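Beta-agarase (Persicobacter, PDB 6AII) probably hydrolyses the beta-1,4 linkages of agarose to release neoagarobiose, acting through a catalytic domain of glycoside hydrolase family 16. Local coordinates at residues Phe89-Ser92 with Tyr97-Leu100; Val135-Asp140 with Val221-Pro226; Pro158-Thr163 with Tyr298-Glu303; His177-Asn182 with Lys274-Pro279; Trp237-Thr240 with Asn245-Tyr248. One frame throughout, in Å; residues are numbered along the deposited sequence.

The five contacts are spread over a beta-sandwich, the fold expected of a GH16 enzyme. Interactions 2 and 4 adjoin in one buried region, their centres 10 Å apart and their segments alternating along the chain: Leu276 N lies 2.9 Å from Pro226 O, and Trp223 NE1 3.1 Å from Leu276 O. Interaction 5, a hairpin, has its centre 16 Å from that of interaction 2 and belongs to the same sheet as strand 217-225. Interactions 1 and 3 lie farther out, with nearest atoms about 4 Å apart but not touching, and the centre of interaction 3 is 34 Å from that of interaction 2. None of the five includes a ligand of the calcium ion, which is bound by Asp5, Asp30, Asn32, Gly74 and Asp316.

Interaction 1 of 5, residues Phe89-Ser92 with Tyr97-Leu100; sequences FRNS and YHTL
The Tyr97 ring carries the aliphatic part of Arg90 on one face, a CH-pi contact in which Arg90 CG stands 4.3 Å from the ring centroid and 8° off the ring normal. They form a non-hydrogen-bonded pair of the antiparallel hairpin of strands 86-90 and 97-110. The arginine chain bends at chi3 (-71°), turning the guanidinium over the ring's rim, with Tyr97 CE2 over one of its faces and the two planes 53° apart; Arg90 NH1 also makes a weak bond to Tyr97 OH. A long chain ending in a flat cation suits this exposed place, offering CH groups to the ring.

On the other face of the sheet, the buried Phe89 ring has His98 O over one face, while Leu100 CD1 meets its edge 3.8 Å from Phe89 CZ; Leu294 of helix 290-294 packs here too. Phe89 and His98 are the hydrogen-bonded pair: Phe89 N reaches His98 O at 2.8 Å, and His98 N reaches Phe89 O at 2.9 Å. His98 NE2, also bonded to Thr96 OG1, shares one water with Asn91, whose OD1 accepts from His93 N while ND2 donates to the water at 2.8 Å.

Interaction 2 of 5, residues Val135-Asp140 with Val221-Pro226; sequences VWMISD and VYWKDP
Met137 meets Val221 and Trp223 through a single atom, its terminal methyl. CE touches Val221 CG1 at 4.0 Å and comes within 4.4 Å of Trp223 CE3, approaching the indole obliquely. The thioether chain is bent at chi3 (-66°), which turns the methyl toward the opposing strand. Methionine fits here because its long, flexible chain can span the gap between two strands that are too far apart to pair, while Val221 offers a compact branched surface and Trp223 a broad one.

The second shell is almost wholly apolar. Met137 also packs on Met280 and Leu282 of strand 280-287 and on Val114, Val221 on Ile148 and Tyr231, and Trp223 on Leu229. The one polar atom of the indole is satisfied, Trp223 NE1 being hydrogen-bonded to Leu276 O, and this bond helps to set the rotation of the ring.

Farther out, each strand is fixed by its own sheet: Met137 shares backbone hydrogen bonds with Ile146, Val221 with Val120. The contact thus joins the facing layers of the beta-sandwich, strand 132-139 on one side and strand 217-225 on the other. Trp136, next to Met137, turns to the opposite face of its strand, where it touches Glu145 and Asp147 of strand 144-151, the strand bearing the acidic sequence that in GH16 enzymes probably supplies the catalytic groups.

With methyl and aromatic carbon alone at the interface, the attraction across it is dispersion and the exclusion of water, neither of which demands exact alignment; the position of each strand is set by backbone bonds within its own sheet.

Interaction 3 of 5, residues Pro158-Thr163 with Tyr298-Glu303; sequences PGRTGT and YPTDGE
Arg160 and Glu303 approach from opposite directions and meet side-on, the guanidinium and carboxylate nearly coplanar at 24°. Arg160 NE donates to Glu303 OE2 at 3.0 Å and Arg160 NH2 to Glu303 OE1 at 2.8 Å, each oxygen using its syn lone pair, so this salt bridge is a two-pronged fit that fixes the rotation of both groups. An Arg160 chain extended from CG to NE delivers the guanidinium across the gap from the loop 158-163.

The second hydrogen of Arg160 NH2 goes to Tyr298 O, 2.8 Å away in the guanidinium plane although well above the carbonyl plane. Beyond the two segments, Arg160 NH1 bonds to Gly296 O and Ala164 O. All five N-H groups thus find acceptors, which explains why arginine, with its flat array of donors, suits the place. Glu303 OE2 is further gripped by Asp157 N.

Glu303 has a second task. Its OE1 is met from above the carboxylate plane by Thr300 N at 3.0 Å, while Glu303 N donates to Thr300 OG1 at 3.1 Å. These reciprocal bonds make a capping box at the start of helix 301-306, with Thr300 as N-cap and Glu303 tied by the salt bridge to a loop far away in sequence.

Interaction 4 of 5, residues His177-Asn182 with Lys274-Pro279; sequences HHVFNN and KGLTKP
Leu276 divides its two methyls between His177 and Val179, two residues that point from the same face of strand 173-181. These apolar touches make up the direct contact. In the conformer of Val179 described here, Leu276 CD2 lies 3.6 Å from Val179 CG1; a second conformer of the valine exists, so that approach may vary. Leu276 CD1 rests obliquely against the imidazole, 4.0 Å from His177 CD2. A forked leucine end suits this position because it can fill two neighbouring places along a strand at once, and Leu229 packs against both Leu276 and His177 from the other sheet.

Hydrogen bonding and charge surround the contact. His177 presents carbon to the leucine while its NE2 is hydrogen-bonded to Leu265 O, which gives the buried imidazole a polar partner. The strand itself is held by backbone bonds, His178 to Glu145 and Val179 to Tyr191. The loop 274-279, lacking regular structure, is held by a backbone bond of Leu276 with Pro226, by Trp223 NE1 donating to Leu276 O, by Glu144 OE1 accepting from Thr277 N and Lys278 N, and by a salt bridge of Lys278 NZ with Asp141. The positive phi of Gly275 (76°), which favours glycine, turns the chain just before the leucine.

The contact therefore fastens the approach to strand 280-287 against strand 173-181 by plain van der Waals packing. Carbon meeting carbon gives little directional preference, and the backbone of Leu276, bonded to Pro226 and to Trp223 NE1, helps to place the side chain.

Interaction 5 of 5, residues Trp237-Thr240 with Asn245-Tyr248; sequences WVRT and NYSY
Thr240 and Ser247 satisfy one another's backbones completely, as a hydrogen-bonded pair in the antiparallel hairpin of strands 236-242 and 245-249. Thr240 N donates to Ser247 O at 2.8 Å with an N-H...O angle of 169°, and Ser247 N returns the bond to Thr240 O at 2.9 Å. Just before them a classic beta bulge places Val238 and Arg239 together opposite Tyr231, to which both bond; the backbone of Val238 also bonds to Leu249. Tyr246 and Tyr248 bond through their backbones to Ala258 and Ile256 of strand 255-259. Val238 O also receives a CA-H contact from Tyr248 CA at 3.1 Å.

The side chains of Arg239 and Tyr248 run alongside each other, their planes 54° apart, with Arg239 NH1 3.5 Å from Tyr248 CG. Arginine in so buried a place needs acceptors for its charge-bearing nitrogens, and NH1 finds one in Tyr200 O of a nearby loop. Tyr246 binds that loop too, its OH bonded to Tyr200 N. Arg239 keeps CG anti to its own N (chi1 179°) and stays extended, which lets the guanidinium reach the loop.

The indole of Trp237 is fixed by its NE1, which donates in the ring plane to Thr240 OG1 at 2.7 Å. Threonine thus combines strand-favouring branching with an acceptor. The edge of the six-membered ring meets Ser247, Trp237 CZ2 lying 3.5 Å from Ser247 OG, near the ring plane.

Interaction 1 of 5, residues Phe89-Ser92 with Tyr97-Leu100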
# COMPACT_ATOMS: atom_id res chain seq x y z
N PHE A 89 -11.09 -20.21 -5.34
CA PHE A 89 -10.02 -19.42 -5.90
C PHE A 89 -8.81 -20.27 -6.27
O PHE A 89 -8.63 -21.37 -5.71
CB PHE A 89 -9.58 -18.35 -4.90
CG PHE A 89 -9.12 -18.95 -3.58
CD1 PHE A 89 -10.01 -19.27 -2.55
CD2 PHE A 89 -7.78 -19.23 -3.40
CE1 PHE A 89 -9.54 -19.81 -1.37
CE2 PHE A 89 -7.32 -19.78 -2.22
CZ PHE A 89 -8.21 -20.08 -1.21
N ARG A 90 -7.98 -19.75 -7.14
CA ARG A 90 -6.82 -20.51 -7.65
C ARG A 90 -5.63 -20.23 -6.73
O ARG A 90 -5.39 -19.10 -6.33
CB ARG A 90 -6.58 -20.08 -9.11
CG ARG A 90 -6.10 -21.14 -10.08
CD ARG A 90 -5.99 -20.64 -11.54
NE ARG A 90 -7.28 -20.40 -12.24
CZ ARG A 90 -7.76 -21.10 -13.31
NH1 ARG A 90 -8.91 -20.72 -13.92
NH2 ARG A 90 -7.09 -22.17 -13.72
N ASN A 91 -4.93 -21.28 -6.36
CA ASN A 91 -3.59 -21.17 -5.74
C ASN A 91 -2.58 -20.74 -6.81
O ASN A 91 -2.27 -21.50 -7.75
CB ASN A 91 -3.22 -22.47 -5.06
CG ASN A 91 -1.84 -22.41 -4.43
OD1 ASN A 91 -1.20 -21.38 -4.44
ND2 ASN A 91 -1.39 -23.50 -3.89
N SER A 92 -2.12 -19.51 -6.77
CA SER A 92 -1.26 -18.97 -7.83
C SER A 92 0.06 -19.77 -7.95
O SER A 92 0.75 -19.69 -8.98
CB SER A 92 -0.97 -17.51 -7.60
OG SER A 92 -0.31 -17.40 -6.35
N TYR A 97 -7.55 -25.04 -7.76
CA TYR A 97 -8.64 -24.35 -7.06
C TYR A 97 -8.89 -24.94 -5.68
O TYR A 97 -8.81 -26.15 -5.40
CB TYR A 97 -9.93 -24.39 -7.89
CG TYR A 97 -10.06 -23.32 -8.90
CD1 TYR A 97 -10.39 -22.02 -8.52
CD2 TYR A 97 -9.85 -23.54 -10.24
CE1 TYR A 97 -10.62 -21.00 -9.43
CE2 TYR A 97 -10.02 -22.52 -11.16
CZ TYR A 97 -10.45 -21.26 -10.78
OH TYR A 97 -10.63 -20.22 -11.67
N HIS A 98 -9.20 -24.04 -4.75
CA HIS A 98 -9.56 -24.30 -3.37
C HIS A 98 -10.75 -23.45 -2.96
O HIS A 98 -10.95 -22.38 -3.53
CB HIS A 98 -8.38 -23.90 -2.45
CG HIS A 98 -7.15 -24.66 -2.83
ND1 HIS A 98 -6.74 -25.73 -2.09
CD2 HIS A 98 -6.25 -24.50 -3.83
CE1 HIS A 98 -5.62 -26.18 -2.61
NE2 HIS A 98 -5.33 -25.50 -3.70
N THR A 99 -11.49 -23.93 -1.97
CA THR A 99 -12.66 -23.23 -1.51
C THR A 99 -12.47 -22.89 -0.03
O THR A 99 -12.07 -23.73 0.76
CB THR A 99 -13.93 -24.07 -1.69
OG1 THR A 99 -14.00 -24.37 -3.09
CG2 THR A 99 -15.18 -23.35 -1.25
N LEU A 100 -12.82 -21.65 0.34
CA LEU A 100 -12.86 -21.23 1.71
C LEU A 100 -14.10 -20.36 1.93
O LEU A 100 -14.56 -19.76 1.00
CB LEU A 100 -11.60 -20.41 2.08
CG LEU A 100 -10.29 -21.20 2.21
CD1 LEU A 100 -9.14 -20.25 2.42
CD2 LEU A 100 -10.33 -22.20 3.37
O HOH W 1 -2.56 -26.07 -3.83

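Interaction 2 of 5, residues Val135-Asp140 with Val221-Pro226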
# COMPACT_ATOMS: atom_id res chain seq x y z
N VAL A 135 -1.19 -0.03 0.46
CA VAL A 135 -1.18 1.31 -0.12
C VAL A 135 -0.17 1.24 -1.28
O VAL A 135 1.01 0.97 -1.08
CB VAL A 135 -0.77 2.41 0.87
CG1 VAL A 135 -0.91 3.77 0.20
CG2 VAL A 135 -1.58 2.37 2.14
N TRP A 136 -0.65 1.45 -2.51
CA TRP A 136 0.23 1.22 -3.64
C TRP A 136 -0.27 2.02 -4.84
O TRP A 136 -1.32 2.59 -4.78
CB TRP A 136 0.40 -0.26 -3.96
CG TRP A 136 -0.86 -1.02 -4.20
CD1 TRP A 136 -1.86 -1.33 -3.31
CD2 TRP A 136 -1.26 -1.61 -5.45
NE1 TRP A 136 -2.83 -2.09 -3.90
CE2 TRP A 136 -2.48 -2.26 -5.21
CE3 TRP A 136 -0.67 -1.60 -6.72
CZ2 TRP A 136 -3.11 -2.99 -6.21
CZ3 TRP A 136 -1.31 -2.32 -7.70
CH2 TRP A 136 -2.55 -2.93 -7.45
N MET A 137 0.55 2.07 -5.87
CA MET A 137 0.23 2.89 -7.02
C MET A 137 0.53 2.09 -8.29
O MET A 137 1.49 1.33 -8.32
CB MET A 137 1.10 4.16 -6.98
CG MET A 137 0.97 4.91 -5.65
SD MET A 137 1.55 6.63 -5.77
CE MET A 137 3.27 6.34 -6.06
N ILE A 138 -0.25 2.31 -9.34
CA ILE A 138 0.03 1.54 -10.58
C ILE A 138 -0.41 2.35 -11.80
O ILE A 138 -1.35 3.14 -11.73
CB ILE A 138 -0.63 0.15 -10.60
CG1 ILE A 138 -0.11 -0.68 -11.78
CG2 ILE A 138 -2.11 0.22 -10.59
CD1 ILE A 138 -0.03 -2.13 -11.49
N SER A 139 0.40 2.19 -12.85
CA SER A 139 0.09 2.84 -14.15
C SER A 139 -1.15 2.21 -14.79
O SER A 139 -1.55 1.09 -14.51
CB SER A 139 1.32 2.77 -15.02
OG SER A 139 1.58 1.43 -15.42
N ASP A 140 -1.80 2.99 -15.68
CA ASP A 140 -3.02 2.53 -16.28
C ASP A 140 -2.83 1.25 -17.09
O ASP A 140 -3.77 0.45 -17.17
CB ASP A 140 -3.58 3.58 -17.25
CG ASP A 140 -4.15 4.82 -16.61
OD1 ASP A 140 -4.20 4.90 -15.35
OD2 ASP A 140 -4.58 5.71 -17.39
N VAL A 221 6.00 7.98 0.02
CA VAL A 221 7.10 7.82 -0.95
C VAL A 221 7.33 9.14 -1.67
O VAL A 221 6.34 9.79 -2.01
CB VAL A 221 6.82 6.69 -1.95
CG1 VAL A 221 5.67 7.01 -2.88
CG2 VAL A 221 8.04 6.35 -2.79
N TYR A 222 8.60 9.47 -1.87
CA TYR A 222 8.97 10.54 -2.78
C TYR A 222 9.45 9.85 -4.06
O TYR A 222 10.51 9.25 -4.10
CB TYR A 222 10.06 11.44 -2.18
CG TYR A 222 10.53 12.61 -3.03
CD1 TYR A 222 9.69 13.14 -4.01
CD2 TYR A 222 11.76 13.19 -2.79
CE1 TYR A 222 10.11 14.24 -4.76
CE2 TYR A 222 12.16 14.31 -3.52
CZ TYR A 222 11.34 14.81 -4.50
OH TYR A 222 11.65 15.91 -5.27
N TRP A 223 8.63 9.96 -5.09
CA TRP A 223 8.99 9.53 -6.40
C TRP A 223 9.62 10.75 -7.12
O TRP A 223 8.88 11.58 -7.64
CB TRP A 223 7.77 8.99 -7.13
CG TRP A 223 7.93 8.56 -8.56
CD1 TRP A 223 9.08 8.34 -9.27
CD2 TRP A 223 6.83 8.36 -9.47
NE1 TRP A 223 8.73 7.93 -10.55
CE2 TRP A 223 7.38 7.99 -10.70
CE3 TRP A 223 5.42 8.41 -9.31
CZ2 TRP A 223 6.55 7.69 -11.81
CZ3 TRP A 223 4.62 8.12 -10.40
CH2 TRP A 223 5.19 7.75 -11.62
N LYS A 224 10.90 10.85 -6.98
CA LYS A 224 11.63 12.09 -7.27
C LYS A 224 11.90 12.23 -8.79
O LYS A 224 11.66 13.30 -9.41
CB LYS A 224 12.94 12.13 -6.50
CG LYS A 224 13.79 13.33 -6.85
CD LYS A 224 15.01 13.41 -5.94
CE LYS A 224 15.94 14.57 -6.24
NZ LYS A 224 16.99 14.57 -5.20
N ASP A 225 12.31 11.12 -9.38
CA ASP A 225 12.63 11.06 -10.80
C ASP A 225 12.53 9.59 -11.20
O ASP A 225 12.27 8.72 -10.35
CB ASP A 225 13.98 11.73 -11.12
CG ASP A 225 15.23 11.06 -10.57
OD1 ASP A 225 15.44 9.87 -10.85
OD2 ASP A 225 15.96 11.74 -9.83
N PRO A 226 12.68 9.29 -12.50
CA PRO A 226 12.43 7.95 -12.93
C PRO A 226 13.40 6.91 -12.35
O PRO A 226 13.08 5.74 -12.46
CB PRO A 226 12.52 8.00 -14.48
CG PRO A 226 12.14 9.45 -14.75
CD PRO A 226 12.85 10.20 -13.67

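Interaction 3 of 5, residues Pro158-Thr163 with Tyr298-Glu303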
# COMPACT_ATOMS: atom_id res chain seq x y z
N PRO A 158 -5.76 -15.74 20.35
CA PRO A 158 -4.94 -16.88 20.75
C PRO A 158 -5.38 -18.14 20.00
O PRO A 158 -6.51 -18.23 19.55
CB PRO A 158 -5.23 -17.01 22.26
CG PRO A 158 -5.55 -15.61 22.70
CD PRO A 158 -6.23 -14.96 21.50
N GLY A 159 -4.45 -19.07 19.86
CA GLY A 159 -4.79 -20.39 19.33
C GLY A 159 -4.17 -20.67 17.98
O GLY A 159 -4.33 -21.78 17.47
N ARG A 160 -3.48 -19.68 17.37
CA ARG A 160 -2.89 -19.95 16.09
C ARG A 160 -1.58 -20.70 16.26
O ARG A 160 -0.75 -20.31 17.10
CB ARG A 160 -2.64 -18.62 15.35
CG ARG A 160 -3.92 -17.96 14.87
CD ARG A 160 -3.68 -16.51 14.34
NE ARG A 160 -4.88 -16.03 13.64
CZ ARG A 160 -5.24 -16.38 12.42
NH1 ARG A 160 -4.39 -17.06 11.64
NH2 ARG A 160 -6.42 -16.00 11.96
N THR A 161 -1.38 -21.73 15.45
CA THR A 161 -0.17 -22.49 15.45
C THR A 161 0.31 -22.75 14.03
O THR A 161 -0.41 -22.56 13.03
CB THR A 161 -0.37 -23.86 16.15
OG1 THR A 161 -1.38 -24.59 15.46
CG2 THR A 161 -0.80 -23.68 17.59
N GLY A 162 1.55 -23.19 13.91
CA GLY A 162 2.14 -23.53 12.62
C GLY A 162 2.11 -22.39 11.61
O GLY A 162 2.41 -21.21 11.93
N THR A 163 1.65 -22.68 10.42
CA THR A 163 1.65 -21.69 9.32
C THR A 163 0.61 -20.60 9.55
O THR A 163 0.69 -19.55 8.91
CB THR A 163 1.42 -22.34 7.95
OG1 THR A 163 0.17 -23.02 7.92
CG2 THR A 163 2.56 -23.29 7.65
N TYR A 298 -5.61 -15.91 7.87
CA TYR A 298 -6.88 -15.55 7.38
C TYR A 298 -7.81 -15.38 8.59
O TYR A 298 -7.73 -16.19 9.53
CB TYR A 298 -7.35 -16.77 6.55
CG TYR A 298 -8.60 -16.53 5.78
CD1 TYR A 298 -9.75 -17.31 5.90
CD2 TYR A 298 -8.64 -15.40 4.97
CE1 TYR A 298 -10.85 -17.07 5.09
CE2 TYR A 298 -9.76 -15.10 4.22
CZ TYR A 298 -10.85 -15.96 4.25
OH TYR A 298 -11.88 -15.54 3.49
N PRO A 299 -8.67 -14.35 8.67
CA PRO A 299 -9.43 -14.17 9.95
C PRO A 299 -10.34 -15.36 10.30
O PRO A 299 -11.00 -15.89 9.40
CB PRO A 299 -10.28 -12.95 9.72
CG PRO A 299 -9.49 -12.16 8.70
CD PRO A 299 -8.97 -13.24 7.78
N THR A 300 -10.25 -15.80 11.52
CA THR A 300 -11.21 -16.83 12.00
C THR A 300 -12.56 -16.15 12.19
O THR A 300 -12.66 -14.98 12.38
CB THR A 300 -10.75 -17.50 13.29
OG1 THR A 300 -10.68 -16.55 14.34
CG2 THR A 300 -9.39 -18.12 13.14
N ASP A 301 -13.64 -16.96 12.28
CA ASP A 301 -14.92 -16.42 12.68
C ASP A 301 -14.85 -15.76 14.06
O ASP A 301 -15.44 -14.69 14.26
CB ASP A 301 -15.94 -17.56 12.71
CG ASP A 301 -16.35 -18.11 11.35
OD1 ASP A 301 -15.91 -17.59 10.29
OD2 ASP A 301 -17.18 -19.08 11.38
N GLY A 302 -14.14 -16.38 14.99
CA GLY A 302 -14.01 -15.83 16.35
C GLY A 302 -13.44 -14.43 16.30
O GLY A 302 -13.91 -13.53 16.99
N GLU A 303 -12.40 -14.27 15.47
CA GLU A 303 -11.76 -12.94 15.33
C GLU A 303 -12.71 -11.95 14.65
O GLU A 303 -12.91 -10.83 15.14
CB GLU A 303 -10.47 -13.11 14.53
CG GLU A 303 -9.34 -13.77 15.30
CD GLU A 303 -8.23 -14.39 14.43
OE1 GLU A 303 -8.25 -14.28 13.20
OE2 GLU A 303 -7.28 -14.97 15.03
O HOH W 2 -7.25 -17.29 16.51

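Interaction 4 of 5, residues His177-Asn182 with Lys274-Pro279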
# COMPACT_ATOMS: atom_id res chain seq x y z
N HIS A 177 8.60 -1.84 -5.42
CA HIS A 177 7.97 -1.38 -6.67
C HIS A 177 8.13 -2.52 -7.68
O HIS A 177 8.94 -3.42 -7.45
CB HIS A 177 8.65 -0.10 -7.13
CG HIS A 177 10.00 -0.31 -7.74
ND1 HIS A 177 11.15 -0.44 -7.00
CD2 HIS A 177 10.36 -0.55 -9.05
CE1 HIS A 177 12.19 -0.64 -7.80
NE2 HIS A 177 11.71 -0.77 -9.10
N HIS A 178 7.41 -2.44 -8.81
CA HIS A 178 7.50 -3.51 -9.85
C HIS A 178 7.57 -2.82 -11.22
O HIS A 178 6.88 -1.81 -11.41
CB HIS A 178 6.30 -4.44 -9.84
CG HIS A 178 6.11 -5.23 -8.59
ND1 HIS A 178 6.33 -6.57 -8.59
CD2 HIS A 178 5.69 -4.87 -7.35
CE1 HIS A 178 6.05 -7.05 -7.38
NE2 HIS A 178 5.66 -6.01 -6.58
N VAL A 179 8.39 -3.41 -12.08
CA VAL A 179 8.21 -3.14 -13.50
C VAL A 179 8.05 -4.49 -14.21
O VAL A 179 8.78 -5.46 -13.98
CB VAL A 179 9.35 -2.30 -14.10
CG1 VAL A 179 9.33 -0.88 -13.59
CG2 VAL A 179 10.73 -2.91 -13.87
N PHE A 180 7.03 -4.51 -15.06
CA PHE A 180 6.62 -5.68 -15.74
C PHE A 180 7.09 -5.63 -17.20
O PHE A 180 7.50 -4.59 -17.70
CB PHE A 180 5.10 -5.82 -15.69
CG PHE A 180 4.56 -5.98 -14.28
CD1 PHE A 180 4.52 -7.22 -13.68
CD2 PHE A 180 4.12 -4.87 -13.56
CE1 PHE A 180 4.04 -7.38 -12.39
CE2 PHE A 180 3.64 -5.03 -12.27
CZ PHE A 180 3.63 -6.28 -11.68
N ASN A 181 7.00 -6.79 -17.84
CA ASN A 181 7.40 -6.88 -19.25
C ASN A 181 6.53 -7.95 -19.91
O ASN A 181 6.22 -8.96 -19.30
CB ASN A 181 8.88 -7.22 -19.36
CG ASN A 181 9.43 -7.07 -20.77
OD1 ASN A 181 9.20 -6.07 -21.43
ND2 ASN A 181 10.16 -8.08 -21.21
N ASN A 182 6.10 -7.69 -21.14
CA ASN A 182 5.39 -8.73 -21.94
C ASN A 182 4.11 -9.21 -21.25
O ASN A 182 3.87 -10.45 -21.15
CB ASN A 182 6.28 -9.96 -22.19
CG ASN A 182 7.38 -9.67 -23.18
OD1 ASN A 182 7.18 -8.93 -24.13
ND2 ASN A 182 8.55 -10.21 -22.92
N LYS A 274 14.05 4.19 -19.73
CA LYS A 274 13.31 5.38 -19.24
C LYS A 274 13.15 5.39 -17.70
O LYS A 274 12.95 6.48 -17.16
CB LYS A 274 11.92 5.41 -19.88
CG LYS A 274 11.94 5.67 -21.39
CD LYS A 274 12.44 7.08 -21.72
CE LYS A 274 13.45 7.16 -22.85
NZ LYS A 274 12.80 6.97 -24.16
N GLY A 275 13.15 4.23 -17.06
CA GLY A 275 12.86 4.14 -15.61
C GLY A 275 11.37 4.27 -15.34
O GLY A 275 10.54 3.98 -16.19
N LEU A 276 11.01 4.65 -14.11
CA LEU A 276 9.60 4.71 -13.71
C LEU A 276 9.02 6.07 -14.14
O LEU A 276 9.34 7.06 -13.50
CB LEU A 276 9.51 4.60 -12.19
CG LEU A 276 9.77 3.22 -11.62
CD1 LEU A 276 9.86 3.27 -10.08
CD2 LEU A 276 8.70 2.28 -12.04
N THR A 277 8.17 6.11 -15.16
CA THR A 277 7.68 7.38 -15.66
C THR A 277 6.18 7.45 -15.77
O THR A 277 5.66 8.56 -15.97
CB THR A 277 8.23 7.71 -17.07
OG1 THR A 277 7.76 6.76 -18.02
CG2 THR A 277 9.74 7.73 -17.11
N LYS A 278 5.46 6.34 -15.81
CA LYS A 278 4.08 6.39 -16.25
C LYS A 278 3.17 6.92 -15.14
O LYS A 278 3.33 6.50 -13.97
CB LYS A 278 3.62 5.02 -16.68
CG LYS A 278 4.30 4.53 -17.94
CD LYS A 278 3.92 3.14 -18.37
CE LYS A 278 4.55 2.86 -19.72
NZ LYS A 278 4.37 1.44 -20.05
N PRO A 279 2.22 7.76 -15.44
CA PRO A 279 1.30 8.27 -14.37
C PRO A 279 0.61 7.10 -13.67
O PRO A 279 0.24 6.14 -14.33
CB PRO A 279 0.27 9.14 -15.10
CG PRO A 279 1.11 9.70 -16.24
CD PRO A 279 1.93 8.51 -16.69

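Interaction 5 of 5, residues Trp237-Thr240 with Asn245-Tyr248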
# COMPACT_ATOMS: atom_id res chain seq x y z
N TRP A 237 12.89 9.19 7.34
CA TRP A 237 13.48 8.47 6.19
C TRP A 237 13.85 7.03 6.55
O TRP A 237 14.45 6.82 7.62
CB TRP A 237 14.71 9.21 5.64
CG TRP A 237 15.43 8.45 4.57
CD1 TRP A 237 15.11 8.43 3.24
CD2 TRP A 237 16.49 7.48 4.71
NE1 TRP A 237 15.95 7.61 2.54
CE2 TRP A 237 16.82 7.02 3.42
CE3 TRP A 237 17.24 7.00 5.79
CZ2 TRP A 237 17.80 6.04 3.20
CZ3 TRP A 237 18.22 6.07 5.57
CH2 TRP A 237 18.49 5.61 4.30
N VAL A 238 13.51 6.05 5.72
CA VAL A 238 13.96 4.67 5.95
C VAL A 238 14.67 4.07 4.74
O VAL A 238 15.37 3.04 4.95
CB VAL A 238 12.82 3.76 6.45
CG1 VAL A 238 12.28 4.24 7.79
CG2 VAL A 238 11.74 3.62 5.38
N ARG A 239 14.49 4.56 3.49
CA ARG A 239 15.03 3.78 2.38
C ARG A 239 15.09 4.68 1.16
O ARG A 239 14.14 5.47 0.93
CB ARG A 239 14.10 2.61 2.04
CG ARG A 239 14.52 1.70 0.89
CD ARG A 239 13.66 0.44 0.89
NE ARG A 239 14.16 -0.52 -0.09
CZ ARG A 239 15.25 -1.28 0.04
NH1 ARG A 239 15.91 -1.33 1.19
NH2 ARG A 239 15.60 -2.04 -1.00
N THR A 240 16.16 4.55 0.39
CA THR A 240 16.28 5.25 -0.93
C THR A 240 16.77 4.22 -1.95
O THR A 240 17.69 3.43 -1.64
CB THR A 240 17.31 6.37 -0.88
OG1 THR A 240 16.73 7.42 -0.09
CG2 THR A 240 17.62 6.91 -2.26
N ASN A 245 22.45 2.54 -6.88
CA ASN A 245 22.77 2.64 -5.45
C ASN A 245 21.45 2.56 -4.65
O ASN A 245 20.39 2.88 -5.21
CB ASN A 245 23.38 3.99 -5.09
CG ASN A 245 24.75 4.15 -5.74
OD1 ASN A 245 25.47 3.19 -5.94
ND2 ASN A 245 25.08 5.37 -6.11
N TYR A 246 21.58 2.08 -3.43
CA TYR A 246 20.40 2.14 -2.55
C TYR A 246 20.89 2.13 -1.12
O TYR A 246 22.03 1.68 -0.84
CB TYR A 246 19.43 0.98 -2.81
CG TYR A 246 19.87 -0.42 -2.46
CD1 TYR A 246 20.71 -1.09 -3.33
CD2 TYR A 246 19.46 -1.09 -1.30
CE1 TYR A 246 21.16 -2.37 -3.06
CE2 TYR A 246 19.96 -2.34 -0.98
CZ TYR A 246 20.76 -2.99 -1.90
OH TYR A 246 21.22 -4.25 -1.65
N SER A 247 20.05 2.62 -0.18
CA SER A 247 20.45 2.67 1.20
C SER A 247 19.19 2.56 2.05
O SER A 247 18.10 2.84 1.57
CB SER A 247 21.17 3.94 1.54
OG SER A 247 20.42 5.07 1.11
N TYR A 248 19.38 2.16 3.30
CA TYR A 248 18.17 1.91 4.14
C TYR A 248 18.59 1.75 5.59
O TYR A 248 19.75 1.46 5.88
CB TYR A 248 17.41 0.66 3.69
CG TYR A 248 18.13 -0.66 3.82
CD1 TYR A 248 19.01 -1.05 2.83
CD2 TYR A 248 17.89 -1.53 4.88
CE1 TYR A 248 19.64 -2.29 2.88
CE2 TYR A 248 18.55 -2.75 4.96
CZ TYR A 248 19.44 -3.12 3.95
OH TYR A 248 20.07 -4.35 4.03